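Local coordinates for putative protein (Aquifex aeolicus, PDB 1T6T) that is of unknown function but contains a Toprim domain, a fold used by enzymes such as topoisomerases, primases and RNase M5 for metal-dependent work on nucleic acids, at residues 23-28 with 63-68. Residues are numbered along the deposited sequence; the frame is centred on the assembly and turned at random.
Sequences VILVEG and EKVILL
Val23 O accepts a hydrogen bond from Ile66 N at 2.7 Å, nearly straight at 168°, while the CA-H of Val65 touches the same oxygen. One carbonyl served by an amide and a neighbouring CA-H illustrates how parallel strands are paired, here 23-26 and 64-67, the two central strands of a Toprim sheet in the order 2-1-3-4. Ile66 O repeats the scheme, taking a hydrogen bond from Leu25 N at 2.8 Å. Ile24 CA lies 3.3 Å from Ile66 O, its C-H turned to the oxygen. Hydrogen bonds from Val23 N to Lys64 O and from Leu68 N to Leu25 O continue the ladder at its two ends.

Side chains then sort onto two faces. On one, Ile24 and Ile66 run side by side, each with CG1 beside its own backbone N (chi1 -65° in both), and Ile24 CG1 lies 4.0 Å from Ile66 CB. The other branch, Ile24 CG2, meets Leu68 CD1 at 3.9 Å; helix 8-18 covers this face through Leu15, Ala18 and Trp11. Cutting Ile24 back to an alanine is likely to leave Ile66 CB and Leu68 CD1 without these apolar partners and open a gap beside Leu15. On the other face Leu25 crosses Val65 at about a right angle, its CG placed so tightly on Val65 CG1 that the modelled separation is doubtful, and its CD1 flanks Leu67 CD2. Helix 73-88 packs here, with Leu86 touching both Leu25 and Val65.

Toprim domains carry acidic residues at the C-terminal side of this sheet, and Glu27, just after strand 23-26, probably corresponds to the conserved glutamate of the family. There, one water continues the pairing beyond the direct bonds, accepting from Glu27 N at 2.9 Å and donating to Leu68 O at 3.0 Å.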
ATOM      1  N   VAL B  23      -2.764  11.594  15.905  1.00 12.59           N
ATOM      2  CA  VAL B  23      -3.280  11.237  14.592  1.00 13.24           C
ATOM      3  C   VAL B  23      -3.068   9.749  14.350  1.00 12.41           C
ATOM      4  O   VAL B  23      -2.046   9.181  14.733  1.00 13.74           O
ATOM      5  CB  VAL B  23      -2.564  12.016  13.464  1.00 15.37           C
ATOM      6  CG1 VAL B  23      -3.155  11.634  12.112  1.00 14.64           C
ATOM      7  CG2 VAL B  23      -2.715  13.503  13.683  1.00 17.03           C
ATOM      8  N   ILE B  24      -4.049   9.122  13.717  1.00 10.32           N
ATOM      9  CA  ILE B  24      -3.978   7.703  13.407  1.00 10.04           C
ATOM     10  C   ILE B  24      -3.544   7.545  11.957  1.00 10.56           C
ATOM     11  O   ILE B  24      -4.054   8.239  11.072  1.00 10.74           O
ATOM     12  CB  ILE B  24      -5.363   7.037  13.580  1.00  9.41           C
ATOM     13  CG1 ILE B  24      -5.777   7.092  15.054  1.00 11.03           C
ATOM     14  CG2 ILE B  24      -5.327   5.602  13.044  1.00 12.78           C
ATOM     15  CD1 ILE B  24      -7.235   6.749  15.304  1.00 12.99           C
ATOM     16  N   LEU B  25      -2.606   6.635  11.718  1.00 10.83           N
ATOM     17  CA  LEU B  25      -2.129   6.376  10.363  1.00 11.40           C
ATOM     18  C   LEU B  25      -2.531   4.970   9.935  1.00 10.41           C
ATOM     19  O   LEU B  25      -2.288   3.997  10.653  1.00 11.42           O
ATOM     20  CB  LEU B  25      -0.604   6.500  10.282  1.00 13.32           C
ATOM     21  CG  LEU B  25       0.050   7.828  10.663  1.00 18.15           C
ATOM     22  CD1 LEU B  25       1.530   7.775  10.284  1.00 21.46           C
ATOM     23  CD2 LEU B  25      -0.630   8.983   9.945  1.00 21.48           C
ATOM     24  N   VAL B  26      -3.164   4.875   8.771  1.00  9.82           N
ATOM     25  CA  VAL B  26      -3.576   3.588   8.226  1.00  9.60           C
ATOM     26  C   VAL B  26      -3.090   3.530   6.791  1.00 10.33           C
ATOM     27  O   VAL B  26      -2.628   4.526   6.241  1.00 11.00           O
ATOM     28  CB  VAL B  26      -5.125   3.384   8.261  1.00 10.21           C
ATOM     29  CG1 VAL B  26      -5.623   3.412   9.704  1.00 10.27           C
ATOM     30  CG2 VAL B  26      -5.825   4.446   7.419  1.00  9.60           C
ATOM     31  N   GLU B  27      -3.204   2.361   6.182  1.00 12.16           N
ATOM     32  CA  GLU B  27      -2.741   2.186   4.820  1.00 14.70           C
ATOM     33  C   GLU B  27      -3.726   2.663   3.767  1.00 14.63           C
ATOM     34  O   GLU B  27      -3.367   3.436   2.883  1.00 15.01           O
ATOM     35  CB  GLU B  27      -2.433   0.709   4.576  1.00 18.64           C
ATOM     36  CG  GLU B  27      -1.216   0.456   3.708  1.00 30.60           C
ATOM     37  CD  GLU B  27      -1.294   1.142   2.366  1.00 34.47           C
ATOM     38  OE1 GLU B  27      -2.183   0.785   1.560  1.00 37.74           O
ATOM     39  OE2 GLU B  27      -0.465   2.044   2.123  1.00 37.97           O
ATOM     40  N   GLY B  28      -4.971   2.208   3.863  1.00 15.39           N
ATOM     41  CA  GLY B  28      -5.944   2.565   2.846  1.00 15.65           C
ATOM     42  C   GLY B  28      -7.160   3.397   3.182  1.00 14.93           C
ATOM     43  O   GLY B  28      -7.534   3.581   4.341  1.00 12.70           O
ATOM     44  N   GLU B  63       2.137  15.978  17.713  1.00 18.91           N
ATOM     45  CA  GLU B  63       3.405  15.469  18.216  1.00 21.72           C
ATOM     46  C   GLU B  63       3.393  13.951  18.309  1.00 19.08           C
ATOM     47  O   GLU B  63       4.444  13.318  18.325  1.00 19.50           O
ATOM     48  CB  GLU B  63       3.689  16.044  19.604  1.00 25.79           C
ATOM     49  CG  GLU B  63       3.765  17.556  19.653  1.00 34.39           C
ATOM     50  CD  GLU B  63       3.831  18.082  21.076  1.00 40.57           C
ATOM     51  OE1 GLU B  63       3.993  19.308  21.254  1.00 44.00           O
ATOM     52  OE2 GLU B  63       3.714  17.267  22.018  1.00 43.51           O
ATOM     53  N   LYS B  64       2.200  13.374  18.367  1.00 18.36           N
ATOM     54  CA  LYS B  64       2.058  11.934  18.507  1.00 18.63           C
ATOM     55  C   LYS B  64       1.277  11.299  17.364  1.00 17.73           C
ATOM     56  O   LYS B  64       0.309  11.872  16.858  1.00 15.91           O
ATOM     57  CB  LYS B  64       1.372  11.617  19.835  1.00 21.67           C
ATOM     58  CG  LYS B  64       1.508  10.174  20.286  1.00 28.68           C
ATOM     59  CD  LYS B  64       0.698   9.893  21.553  1.00 32.96           C
ATOM     60  CE  LYS B  64       1.053  10.837  22.696  1.00 36.82           C
ATOM     61  NZ  LYS B  64       0.596  12.242  22.456  1.00 39.46           N
ATOM     62  N   VAL B  65       1.711  10.109  16.966  1.00 14.77           N
ATOM     63  CA  VAL B  65       1.067   9.378  15.890  1.00 15.69           C
ATOM     64  C   VAL B  65       0.774   7.939  16.301  1.00 15.65           C
ATOM     65  O   VAL B  65       1.643   7.237  16.818  1.00 16.16           O
ATOM     66  CB  VAL B  65       1.952   9.342  14.626  1.00 16.67           C
ATOM     67  CG1 VAL B  65       1.286   8.498  13.558  1.00 17.25           C
ATOM     68  CG2 VAL B  65       2.195  10.750  14.115  1.00 18.43           C
ATOM     69  N   ILE B  66      -0.460   7.508  16.071  1.00 12.34           N
ATOM     70  CA  ILE B  66      -0.859   6.145  16.379  1.00 11.63           C
ATOM     71  C   ILE B  66      -0.758   5.333  15.085  1.00 12.06           C
ATOM     72  O   ILE B  66      -1.447   5.628  14.109  1.00 11.00           O
ATOM     73  CB  ILE B  66      -2.310   6.102  16.897  1.00 12.93           C
ATOM     74  CG1 ILE B  66      -2.406   6.846  18.238  1.00 11.37           C
ATOM     75  CG2 ILE B  66      -2.768   4.658  17.038  1.00 12.48           C
ATOM     76  CD1 ILE B  66      -3.828   7.066  18.718  1.00 14.43           C
ATOM     77  N   LEU B  67       0.111   4.328  15.067  1.00 12.21           N
ATOM     78  CA  LEU B  67       0.270   3.497  13.875  1.00 12.74           C
ATOM     79  C   LEU B  67      -0.749   2.367  13.893  1.00 13.66           C
ATOM     80  O   LEU B  67      -0.818   1.601  14.855  1.00 14.90           O
ATOM     81  CB  LEU B  67       1.684   2.911  13.811  1.00 14.08           C
ATOM     82  CG  LEU B  67       2.832   3.917  13.747  1.00 15.63           C
ATOM     83  CD1 LEU B  67       4.144   3.168  13.590  1.00 17.47           C
ATOM     84  CD2 LEU B  67       2.619   4.881  12.580  1.00 16.49           C
ATOM     85  N   LEU B  68      -1.554   2.279  12.841  1.00 13.32           N
ATOM     86  CA  LEU B  68      -2.569   1.233  12.752  1.00 14.13           C
ATOM     87  C   LEU B  68      -2.566   0.520  11.415  1.00 14.94           C
ATOM     88  O   LEU B  68      -3.570   0.510  10.713  1.00 16.63           O
ATOM     89  CB  LEU B  68      -3.971   1.796  12.985  1.00 16.31           C
ATOM     90  CG  LEU B  68      -4.595   1.720  14.377  1.00 23.21           C
ATOM     91  CD1 LEU B  68      -6.090   1.986  14.243  1.00 22.03           C
ATOM     92  CD2 LEU B  68      -4.358   0.344  15.000  1.00 21.24           C
TER
HETATM   93  O   HOH W   1      -3.966   0.057   7.755  1.00 21.82           O